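Local coordinates for periplasmic binding protein/LacI transcriptional regulator (Alkaliphilus metalliredigens, PDB 3CTP), which probably regulates transcription as a DNA-binding repressor of the LacI family, and here holds beta-D-xylulofuranose in its periplasmic-binding-protein-like sugar pocket, at residues I63-P68 with L93-T98; N72-Q77 with Q284-L289; I121-Q126 with V139-H144; I150-D155 with Y291-L296. All blocks are in the same frame, centred on the assembly; numbering follows the deposited sequence.

Contact 1 (I63-P68 with L93-T98); sequences IGLMVP and LFLCNT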
# COMPACT_ATOMS: atom_id res chain seq x y z
N ILE A 63 -9.32 -14.93 11.82
CA ILE A 63 -7.88 -15.04 12.06
C ILE A 63 -7.31 -13.63 12.10
O ILE A 63 -7.73 -12.75 11.34
CB ILE A 63 -7.22 -15.80 10.90
CG1 ILE A 63 -7.60 -17.27 11.05
CG2 ILE A 63 -5.70 -15.59 10.91
CD1 ILE A 63 -7.47 -18.09 9.75
N GLY A 64 -6.38 -13.38 13.01
CA GLY A 64 -5.74 -12.06 13.06
C GLY A 64 -4.45 -12.12 12.29
O GLY A 64 -3.63 -13.02 12.52
N LEU A 65 -4.26 -11.22 11.34
CA LEU A 65 -3.02 -11.14 10.58
C LEU A 65 -2.27 -9.89 10.99
O LEU A 65 -2.76 -8.78 10.76
CB LEU A 65 -3.31 -11.06 9.08
CG LEU A 65 -2.14 -10.72 8.14
CD1 LEU A 65 -1.00 -11.76 8.28
CD2 LEU A 65 -2.57 -10.67 6.69
N MET A 66 -1.10 -10.06 11.60
CA MET A 66 -0.28 -8.92 11.91
C MET A 66 0.61 -8.60 10.73
O MET A 66 1.31 -9.51 10.22
CB MET A 66 0.48 -9.15 13.24
CG MET A 66 -0.55 -8.97 14.48
SD MET A 66 0.12 -9.01 16.03
CE MET A 66 0.98 -10.56 15.91
N VAL A 67 0.56 -7.33 10.34
CA VAL A 67 1.20 -6.76 9.20
C VAL A 67 2.21 -5.69 9.69
O VAL A 67 1.80 -4.77 10.38
CB VAL A 67 0.08 -6.03 8.36
CG1 VAL A 67 0.62 -5.52 7.09
CG2 VAL A 67 -1.11 -6.98 8.08
N PRO A 68 3.51 -5.75 9.28
CA PRO A 68 4.36 -4.57 9.63
C PRO A 68 3.73 -3.26 9.18
O PRO A 68 3.28 -2.48 10.01
CB PRO A 68 5.66 -4.79 8.84
CG PRO A 68 5.73 -6.33 8.74
CD PRO A 68 4.31 -6.83 8.67
N LEU A 93 -10.52 -12.27 8.09
CA LEU A 93 -9.27 -11.77 8.67
C LEU A 93 -9.48 -10.38 9.30
O LEU A 93 -10.21 -9.55 8.74
CB LEU A 93 -8.23 -11.54 7.58
CG LEU A 93 -7.46 -12.64 6.91
CD1 LEU A 93 -6.39 -11.98 6.04
CD2 LEU A 93 -6.82 -13.50 7.97
N PHE A 94 -8.84 -10.14 10.43
CA PHE A 94 -8.62 -8.78 10.95
C PHE A 94 -7.16 -8.46 10.68
O PHE A 94 -6.29 -9.26 11.03
CB PHE A 94 -8.82 -8.74 12.47
CG PHE A 94 -10.25 -8.82 12.92
CD1 PHE A 94 -11.26 -8.32 12.15
CD2 PHE A 94 -10.55 -9.36 14.16
CE1 PHE A 94 -12.60 -8.38 12.59
CE2 PHE A 94 -11.85 -9.41 14.60
CZ PHE A 94 -12.87 -8.94 13.82
N LEU A 95 -6.87 -7.33 10.06
CA LEU A 95 -5.47 -6.93 9.86
C LEU A 95 -5.05 -5.98 10.95
O LEU A 95 -5.81 -5.07 11.30
CB LEU A 95 -5.27 -6.20 8.53
CG LEU A 95 -5.87 -6.82 7.30
CD1 LEU A 95 -5.41 -5.97 6.08
CD2 LEU A 95 -5.38 -8.23 7.16
N CYS A 96 -3.84 -6.18 11.47
CA CYS A 96 -3.32 -5.38 12.58
C CYS A 96 -1.97 -4.86 12.18
O CYS A 96 -1.07 -5.61 11.84
CB CYS A 96 -3.17 -6.25 13.83
SG CYS A 96 -4.76 -6.94 14.42
N ASN A 97 -1.84 -3.55 12.26
CA ASN A 97 -0.69 -2.87 11.82
C ASN A 97 0.37 -2.82 12.94
O ASN A 97 0.17 -2.09 13.91
CB ASN A 97 -1.19 -1.45 11.58
CG ASN A 97 -0.14 -0.55 11.15
OD1 ASN A 97 1.00 -0.96 11.10
ND2 ASN A 97 -0.50 0.69 10.83
N THR A 98 1.47 -3.57 12.86
CA THR A 98 2.43 -3.52 14.02
C THR A 98 3.58 -2.55 13.83
O THR A 98 4.29 -2.23 14.78
CB THR A 98 3.04 -4.89 14.35
OG1 THR A 98 3.84 -5.30 13.24
CG2 THR A 98 1.97 -5.92 14.69
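Leu93 pairs in parallel with Ile63, laying its CD2 methyl 3.7 Å from Ile63 CB while CD1 reaches toward Leu65. Phe94 gives its N to Ile63 O and receives Leu65 N on its O at 2.8 Å, nearly straight at 171°. Leu95 returns to the leucine face: its CD2 meets Leu65 CD2 at 3.8 Å, the two chains side by side and pointing the same way. Cys96 repeats the pattern of Phe94, N to Leu65 O and O from Val67 N, and on the other face its CB rests 3.8 Å from Met66 CG. Asn97 OD1 takes a weak hydrogen bond from Asp99 N. Thr98 N bonds Val67 O (2.8 Å); with OG1 placed between backbone N and carbonyl carbon (chi1 64°), CG2 is turned onto Met66, 3.8 Å from its SD. A glycine at Thr98 would probably leave the Met66 chain less confined, since that methyl contact would be gone. These are the strands of a beta-alpha-beta unit: its connecting helix 73-88 packs on Leu65 and Val67, helix 102-114 on Met66 and Cys96, strand 119-123 flanks strand 62-67, and Phe94 stacks on Phe94 of the second subunit.

Contact 2 (N72-Q77 with Q284-L289); sequences NPFFNQ and QPIEAL. With XLF (beta-D-xylulofuranose), chain C.
The first turns of helices 73-88 and 286-302 come together at Gln77 and Ile286, whose CA atoms are 7.7 Å apart. Phe74 carries the contact. Its CG stands anti to the backbone N (chi1 174°), which sends the ring between the sugar and the second helix. Over one face of that ring lies the Gln284 amide, its plane only 13° from the ring's and NE2 3.5 Å from CZ, displaced toward the rim. The same NE2 donates to O3 of the xylulofuranose at 3.0 Å and also bonds Asp267, while OE1 is held by Ser154, so the amide's rotation is fixed from both ends. Ile286 runs past Phe74 in the opposite direction, CG1 3.7 Å from Phe74 CE1, and its CD1 sits 3.8 Å from Gln77 CB; Leu289 CD1 approaches the ring edge. Asn72, the N-cap, splits its work: OD1 accepts Phe74 N at 2.9 Å from above the carbonyl plane, and ND2 donates to the sugar's O1 at 2.8 Å and to Asp213. Beside that bond the Phe74 ring packs its CD2 on the sugar's C1, 3.5 Å away. Asn72, Phe74, Phe75 and Gln284 all belong to the xylulofuranose pocket. An alanine in place of Phe74 would probably open a gap between sugar and helix 286-302 and leave the Gln284 amide without the flat surface it lies on. Farther along helix 73-88, Met78 and Val81 continue the packing on Ile286, and strands 151-154 and 311-318 border Leu289 on the sheet side.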
# COMPACT_ATOMS: atom_id res chain seq x y z
N ASN A 72 3.79 -0.94 2.66
CA ASN A 72 4.69 -1.67 1.75
C ASN A 72 3.86 -2.57 0.85
O ASN A 72 3.12 -3.43 1.34
CB ASN A 72 5.66 -2.50 2.62
CG ASN A 72 6.62 -3.32 1.80
OD1 ASN A 72 6.41 -3.56 0.59
ND2 ASN A 72 7.71 -3.76 2.45
N PRO A 73 3.92 -2.33 -0.47
CA PRO A 73 3.12 -3.10 -1.41
C PRO A 73 3.19 -4.59 -1.18
O PRO A 73 2.20 -5.28 -1.33
CB PRO A 73 3.77 -2.75 -2.77
CG PRO A 73 4.11 -1.30 -2.58
CD PRO A 73 4.69 -1.26 -1.16
N PHE A 74 4.35 -5.10 -0.80
CA PHE A 74 4.45 -6.55 -0.63
C PHE A 74 3.47 -7.01 0.47
O PHE A 74 2.79 -8.04 0.33
CB PHE A 74 5.88 -6.96 -0.21
CG PHE A 74 6.00 -8.43 0.11
CD1 PHE A 74 6.09 -9.35 -0.91
CD2 PHE A 74 5.95 -8.87 1.43
CE1 PHE A 74 6.16 -10.73 -0.63
CE2 PHE A 74 6.01 -10.23 1.74
CZ PHE A 74 6.11 -11.16 0.70
N PHE A 75 3.38 -6.26 1.55
CA PHE A 75 2.49 -6.72 2.62
C PHE A 75 1.01 -6.51 2.29
O PHE A 75 0.17 -7.28 2.77
CB PHE A 75 2.83 -6.08 3.97
CG PHE A 75 4.09 -6.63 4.55
CD1 PHE A 75 4.15 -7.96 4.97
CD2 PHE A 75 5.22 -5.85 4.63
CE1 PHE A 75 5.35 -8.50 5.47
CE2 PHE A 75 6.42 -6.39 5.11
CZ PHE A 75 6.48 -7.71 5.55
N ASN A 76 0.69 -5.49 1.51
CA ASN A 76 -0.73 -5.44 1.15
C ASN A 76 -1.11 -6.53 0.16
O ASN A 76 -2.22 -7.07 0.21
CB ASN A 76 -1.24 -4.04 0.79
CG ASN A 76 -0.59 -3.43 -0.41
OD1 ASN A 76 -0.75 -3.95 -1.52
ND2 ASN A 76 0.03 -2.21 -0.24
N GLN A 77 -0.23 -6.92 -0.73
CA GLN A 77 -0.54 -8.03 -1.61
C GLN A 77 -0.60 -9.33 -0.85
O GLN A 77 -1.45 -10.11 -1.07
CB GLN A 77 0.51 -8.16 -2.70
CG GLN A 77 0.50 -7.01 -3.71
CD GLN A 77 1.62 -7.10 -4.71
OE1 GLN A 77 2.60 -6.44 -4.60
NE2 GLN A 77 1.42 -7.90 -5.70
N GLN A 284 9.31 -13.23 -4.52
CA GLN A 284 8.73 -14.05 -3.44
C GLN A 284 7.40 -14.60 -3.87
O GLN A 284 6.55 -13.85 -4.40
CB GLN A 284 8.50 -13.20 -2.18
CG GLN A 284 9.75 -12.70 -1.52
CD GLN A 284 9.49 -12.34 -0.07
OE1 GLN A 284 9.23 -13.21 0.75
NE2 GLN A 284 9.61 -11.04 0.27
N PRO A 285 7.19 -15.92 -3.70
CA PRO A 285 5.98 -16.53 -4.27
C PRO A 285 4.79 -16.34 -3.35
O PRO A 285 4.48 -17.20 -2.51
CB PRO A 285 6.35 -18.01 -4.38
CG PRO A 285 7.37 -18.23 -3.26
CD PRO A 285 8.15 -16.91 -3.18
N ILE A 286 4.15 -15.18 -3.48
CA ILE A 286 3.09 -14.80 -2.55
C ILE A 286 1.98 -15.86 -2.48
O ILE A 286 1.47 -16.17 -1.40
CB ILE A 286 2.50 -13.41 -2.94
CG1 ILE A 286 3.58 -12.34 -2.65
CG2 ILE A 286 1.25 -13.12 -2.16
CD1 ILE A 286 3.15 -10.89 -3.00
N GLU A 287 1.58 -16.41 -3.63
CA GLU A 287 0.50 -17.41 -3.58
C GLU A 287 0.92 -18.63 -2.76
O GLU A 287 0.13 -19.15 -1.93
CB GLU A 287 0.06 -17.86 -4.99
CG GLU A 287 -0.66 -16.76 -5.76
CD GLU A 287 -2.13 -16.65 -5.39
OE1 GLU A 287 -2.72 -17.65 -4.94
OE2 GLU A 287 -2.70 -15.55 -5.59
N ALA A 288 2.13 -19.14 -3.00
CA ALA A 288 2.60 -20.30 -2.22
C ALA A 288 2.77 -19.96 -0.74
O ALA A 288 2.47 -20.78 0.14
CB ALA A 288 3.92 -20.85 -2.79
N LEU A 289 3.29 -18.77 -0.45
CA LEU A 289 3.45 -18.37 0.96
C LEU A 289 2.10 -18.31 1.65
O LEU A 289 1.94 -18.82 2.76
CB LEU A 289 4.10 -16.99 1.06
CG LEU A 289 5.58 -16.96 0.65
CD1 LEU A 289 6.00 -15.50 0.40
CD2 LEU A 289 6.45 -17.59 1.76
O4 XLF C . 11.38 -8.54 5.76
C4 XLF C . 11.56 -8.47 4.34
C5 XLF C . 11.97 -7.05 3.99
O5 XLF C . 10.83 -6.46 3.35
C3 XLF C . 10.24 -8.67 3.62
O3 XLF C . 10.17 -9.95 2.97
C2 XLF C . 10.26 -7.54 2.63
O2 XLF C . 11.10 -7.86 1.50
C1 XLF C . 8.87 -7.14 2.16
O1 XLF C . 8.98 -5.99 1.32

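Contact 3 (I121-Q126 with V139-H144); sequences IASRSQ and VAFENH. With XLF (beta-D-xylulofuranose), chain C.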
# COMPACT_ATOMS: atom_id res chain seq x y z
N ILE A 121 -1.51 -14.90 12.69
CA ILE A 121 -0.35 -14.96 11.79
C ILE A 121 0.52 -13.78 12.18
O ILE A 121 0.12 -12.64 12.02
CB ILE A 121 -0.77 -14.82 10.30
CG1 ILE A 121 -1.71 -15.98 9.93
CG2 ILE A 121 0.49 -14.79 9.39
CD1 ILE A 121 -2.56 -15.68 8.63
N ALA A 122 1.75 -14.06 12.63
CA ALA A 122 2.66 -13.06 13.19
C ALA A 122 3.82 -12.75 12.25
O ALA A 122 4.77 -13.54 12.12
CB ALA A 122 3.19 -13.59 14.54
N SER A 123 3.76 -11.59 11.59
CA SER A 123 4.75 -11.26 10.56
C SER A 123 5.92 -10.47 11.14
O SER A 123 5.73 -9.49 11.89
CB SER A 123 4.11 -10.48 9.37
OG SER A 123 3.05 -11.23 8.82
N ARG A 124 7.14 -10.89 10.78
CA ARG A 124 8.31 -10.12 11.14
C ARG A 124 8.29 -9.77 12.64
O ARG A 124 8.60 -8.64 13.07
CB ARG A 124 8.43 -8.87 10.24
CG ARG A 124 9.86 -8.46 10.00
CD ARG A 124 10.01 -7.79 8.64
NE ARG A 124 9.39 -6.45 8.62
CZ ARG A 124 9.28 -5.73 7.51
NH1 ARG A 124 8.74 -4.51 7.54
NH2 ARG A 124 9.75 -6.22 6.35
N SER A 125 7.94 -10.76 13.45
CA SER A 125 7.77 -10.55 14.89
C SER A 125 9.05 -10.12 15.59
O SER A 125 10.14 -10.62 15.29
CB SER A 125 7.27 -11.85 15.55
OG SER A 125 7.14 -11.67 16.97
N GLN A 126 8.90 -9.23 16.58
CA GLN A 126 10.00 -8.90 17.49
C GLN A 126 9.81 -9.41 18.92
O GLN A 126 10.64 -9.15 19.81
CB GLN A 126 10.26 -7.40 17.50
CG GLN A 126 10.70 -6.91 16.13
CD GLN A 126 11.08 -5.46 16.13
OE1 GLN A 126 11.52 -4.92 17.16
NE2 GLN A 126 10.91 -4.80 15.00
N VAL A 139 1.13 -19.00 13.69
CA VAL A 139 2.23 -19.29 12.78
C VAL A 139 2.95 -17.97 12.48
O VAL A 139 2.35 -16.89 12.62
CB VAL A 139 1.81 -19.95 11.47
CG1 VAL A 139 1.15 -21.30 11.78
CG2 VAL A 139 0.84 -19.06 10.65
N ALA A 140 4.23 -18.05 12.11
CA ALA A 140 5.04 -16.83 11.96
C ALA A 140 5.50 -16.70 10.53
O ALA A 140 5.84 -17.70 9.90
CB ALA A 140 6.28 -16.90 12.85
N PHE A 141 5.49 -15.47 10.01
CA PHE A 141 6.16 -15.17 8.73
C PHE A 141 7.55 -14.53 8.97
O PHE A 141 7.65 -13.51 9.67
CB PHE A 141 5.26 -14.26 7.85
CG PHE A 141 5.90 -13.82 6.54
CD1 PHE A 141 6.21 -14.75 5.56
CD2 PHE A 141 6.18 -12.48 6.31
CE1 PHE A 141 6.81 -14.32 4.35
CE2 PHE A 141 6.78 -12.06 5.11
CZ PHE A 141 7.08 -12.98 4.14
N GLU A 142 8.61 -15.18 8.45
CA GLU A 142 10.01 -14.72 8.52
C GLU A 142 10.75 -14.87 9.83
O GLU A 142 11.77 -15.57 9.89
CB GLU A 142 10.17 -13.29 8.01
CG GLU A 142 9.91 -13.25 6.51
CD GLU A 142 10.19 -11.90 5.86
OE1 GLU A 142 10.21 -11.85 4.61
OE2 GLU A 142 10.39 -10.90 6.60
N ASN A 143 10.32 -14.13 10.85
CA ASN A 143 11.10 -14.12 12.07
C ASN A 143 10.64 -15.25 12.97
O ASN A 143 9.44 -15.45 13.17
CB ASN A 143 10.92 -12.80 12.82
CG ASN A 143 11.72 -11.66 12.23
OD1 ASN A 143 12.40 -11.81 11.21
ND2 ASN A 143 11.65 -10.50 12.88
N HIS A 144 11.62 -15.95 13.53
CA HIS A 144 11.34 -17.05 14.46
C HIS A 144 10.90 -16.49 15.79
O HIS A 144 11.52 -15.56 16.31
CB HIS A 144 12.61 -17.88 14.63
CG HIS A 144 12.96 -18.67 13.41
ND1 HIS A 144 13.65 -18.13 12.34
CD2 HIS A 144 12.68 -19.95 13.06
CE1 HIS A 144 13.77 -19.04 11.39
NE2 HIS A 144 13.19 -20.16 11.80
O4 XLF C . 11.38 -8.54 5.76
C4 XLF C . 11.56 -8.47 4.34
C5 XLF C . 11.97 -7.05 3.99
O5 XLF C . 10.83 -6.46 3.35
C3 XLF C . 10.24 -8.67 3.62
O3 XLF C . 10.17 -9.95 2.97
C2 XLF C . 10.26 -7.54 2.63
O2 XLF C . 11.10 -7.86 1.50
C1 XLF C . 8.87 -7.14 2.16
O1 XLF C . 8.98 -5.99 1.32
O HOH W 1 7.56 -13.52 12.70
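Arg124 and Glu142 run side by side toward the bound sugar, Arg124 CD 3.7 Å from Glu142 OE2. They stand just past the C-terminal ends of two neighbouring parallel strands, in a periplasmic-binding-protein-like fold that places its sugar site at such strand ends. Glu142, CG anti to its carbonyl carbon (chi1 -68°) and extended beyond, grips two hydroxyls with one carboxylate: O3 of the xylulofuranose donates to OE1 at 2.5 Å and O4 to OE2 at 2.7 Å. Arg124 NH2 donates to that same O4 at 2.9 Å, the hydroxyl at the guanidinium edge and in its plane, and weakly to the ring oxygen O5. Salt bridges from NH1 to Asp213 and Asp100 hold the guanidinium in place, with Phe184 in cation-pi contact.

Behind this first shell, Glu142 CG sits 3.6 Å above the centre of the Phe141 ring. Phe141 O accepts both Arg124 N and Asn143 N, tying together the two turns that carry Arg124 and Glu142. Asn143 ND2 donates to Ser125 O at 2.8 Å, in its own amide plane but from above that of the carbonyl, and also reaches Val183 O. A water accepts from Ser125 N (2.9 Å) and lies within hydrogen-bonding distance of Ala122 O and Asn143 O, bridging the segments. Deeper still, the strands pair by Ala122 N to Val139 O and Phe141 N to Ala122 O, and Ile121 CG1 rests alongside Val139 CG2, 4.1 Å away.

Contact 4 (I150-D155 with Y291-L296); sequences ITISSD and YTIIEL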
# COMPACT_ATOMS: atom_id res chain seq x y z
N ILE A 150 5.68 -22.60 14.07
CA ILE A 150 6.17 -22.80 12.71
C ILE A 150 6.48 -21.46 12.07
O ILE A 150 5.70 -20.53 12.19
CB ILE A 150 5.09 -23.45 11.85
CG1 ILE A 150 4.85 -24.89 12.33
CG2 ILE A 150 5.52 -23.45 10.34
CD1 ILE A 150 3.60 -25.54 11.69
N THR A 151 7.60 -21.38 11.36
CA THR A 151 7.99 -20.15 10.65
C THR A 151 8.00 -20.44 9.14
O THR A 151 8.64 -21.41 8.67
CB THR A 151 9.42 -19.72 11.08
OG1 THR A 151 9.50 -19.67 12.51
CG2 THR A 151 9.77 -18.36 10.49
N ILE A 152 7.29 -19.60 8.37
CA ILE A 152 7.22 -19.73 6.92
C ILE A 152 7.98 -18.54 6.34
O ILE A 152 7.83 -17.41 6.80
CB ILE A 152 5.73 -19.65 6.44
CG1 ILE A 152 4.85 -20.76 7.06
CG2 ILE A 152 5.63 -19.73 4.91
CD1 ILE A 152 4.18 -20.38 8.46
N SER A 153 8.77 -18.76 5.30
CA SER A 153 9.52 -17.67 4.71
C SER A 153 9.84 -17.97 3.27
O SER A 153 9.67 -19.11 2.85
CB SER A 153 10.80 -17.51 5.51
OG SER A 153 11.53 -16.38 5.05
N SER A 154 10.27 -16.97 2.50
CA SER A 154 10.88 -17.26 1.21
C SER A 154 12.34 -17.67 1.44
O SER A 154 12.87 -17.51 2.53
CB SER A 154 10.85 -16.05 0.28
OG SER A 154 9.50 -15.69 -0.06
N ASP A 155 12.99 -18.18 0.39
CA ASP A 155 14.39 -18.57 0.47
C ASP A 155 15.28 -17.35 0.34
O ASP A 155 15.89 -17.07 -0.69
CB ASP A 155 14.68 -19.61 -0.63
CG ASP A 155 16.04 -20.23 -0.51
OD1 ASP A 155 16.83 -19.85 0.40
OD2 ASP A 155 16.32 -21.08 -1.38
N TYR A 291 -0.84 -19.65 0.76
CA TYR A 291 -1.41 -20.98 0.85
C TYR A 291 -0.83 -21.74 2.04
O TYR A 291 -1.57 -22.35 2.84
CB TYR A 291 -1.13 -21.77 -0.45
CG TYR A 291 -1.45 -23.25 -0.35
CD1 TYR A 291 -2.74 -23.71 -0.54
CD2 TYR A 291 -0.46 -24.18 -0.06
CE1 TYR A 291 -3.04 -25.06 -0.42
CE2 TYR A 291 -0.75 -25.54 0.04
CZ TYR A 291 -2.05 -25.96 -0.15
OH TYR A 291 -2.35 -27.31 -0.07
N THR A 292 0.48 -21.70 2.16
CA THR A 292 1.19 -22.48 3.17
C THR A 292 0.86 -21.97 4.58
O THR A 292 0.61 -22.74 5.48
CB THR A 292 2.69 -22.43 2.88
OG1 THR A 292 2.90 -23.07 1.61
CG2 THR A 292 3.52 -23.17 3.96
N ILE A 293 0.87 -20.65 4.74
CA ILE A 293 0.59 -20.07 6.04
C ILE A 293 -0.80 -20.50 6.50
O ILE A 293 -0.99 -20.92 7.66
CB ILE A 293 0.66 -18.53 5.92
CG1 ILE A 293 2.11 -18.06 5.74
CG2 ILE A 293 -0.04 -17.85 7.09
CD1 ILE A 293 2.25 -16.57 5.33
N ILE A 294 -1.78 -20.41 5.60
CA ILE A 294 -3.14 -20.77 5.99
C ILE A 294 -3.28 -22.29 6.21
O ILE A 294 -3.91 -22.74 7.17
CB ILE A 294 -4.12 -20.26 4.95
CG1 ILE A 294 -4.21 -18.74 5.06
CG2 ILE A 294 -5.50 -20.92 5.14
CD1 ILE A 294 -4.76 -18.23 6.39
N GLU A 295 -2.70 -23.09 5.33
CA GLU A 295 -2.77 -24.54 5.51
C GLU A 295 -2.23 -24.94 6.86
O GLU A 295 -2.85 -25.75 7.55
CB GLU A 295 -1.93 -25.26 4.44
CG GLU A 295 -2.60 -25.41 3.09
CD GLU A 295 -3.92 -26.15 3.14
OE1 GLU A 295 -3.97 -27.33 3.59
OE2 GLU A 295 -4.91 -25.56 2.71
N LEU A 296 -1.09 -24.39 7.24
CA LEU A 296 -0.45 -24.80 8.50
C LEU A 296 -1.21 -24.24 9.70
O LEU A 296 -1.40 -24.93 10.70
CB LEU A 296 1.00 -24.33 8.53
CG LEU A 296 1.88 -24.97 7.47
CD1 LEU A 296 3.27 -24.33 7.43
CD2 LEU A 296 2.01 -26.50 7.75
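Ile150 and Ile152 meet Thr292, Ile293 and Leu296 in a wholly apolar helix-on-sheet packing, where helix 286-302 lies against strand 151-154 of the mixed sheet in the periplasmic-binding-protein-like fold. The short segments run almost antiparallel, at 171°, with axes 9.2 Å apart at closest approach. Ile150 and Ile152 face the helix, while Thr151 and Ser153 point away; on the helix the partners fall at positions one, three and four residues apart, so a single side of it is used. Ile152 is the centre of the patch. Its CG2 meets Ile293 CG1 at 4.0 Å and Thr292 CG2 at 4.1 Å, and its CG1 branch slides past Leu296, 3.9 Å from CD1. With OG1 anti to the carbonyl carbon (chi1 -63°) and bonded to Ala288 O one turn earlier, Thr292 turns its methyl to Ile152 and has its hydroxyl satisfied inside the apolar layer. Leu289 extends the same helix side onto Ile152, Tyr311 of the adjoining strand touches Thr292 and Leu296, and Ile294 faces helix 73-88. At the Ile150 end of the patch, that side chain crosses Leu296 at about a right angle, its CG2 methyl 3.8 Å from Leu296 CD1.

All four contacts are buried, but contacts 2 and 3 meet the sugar while contacts 1 and 4 do not. Contacts 1 and 3 are backbone pairings within one sheet, joined directly where strand 62-67 bonds strand 119-123; contact 1 also faces the second subunit, whereas contact 3 ends at the ligand. Contacts 2 and 4 share helix 286-302: its start reaches the pocket in contact 2, and its next turns pack on the sheet in contact 4, where only hydrocarbon meets. Contacts 2 and 3 both bind xylulofuranose and meet through Phe74, Phe75 and Phe141. Ser154 of contact 4 steadies Gln284 of contact 2.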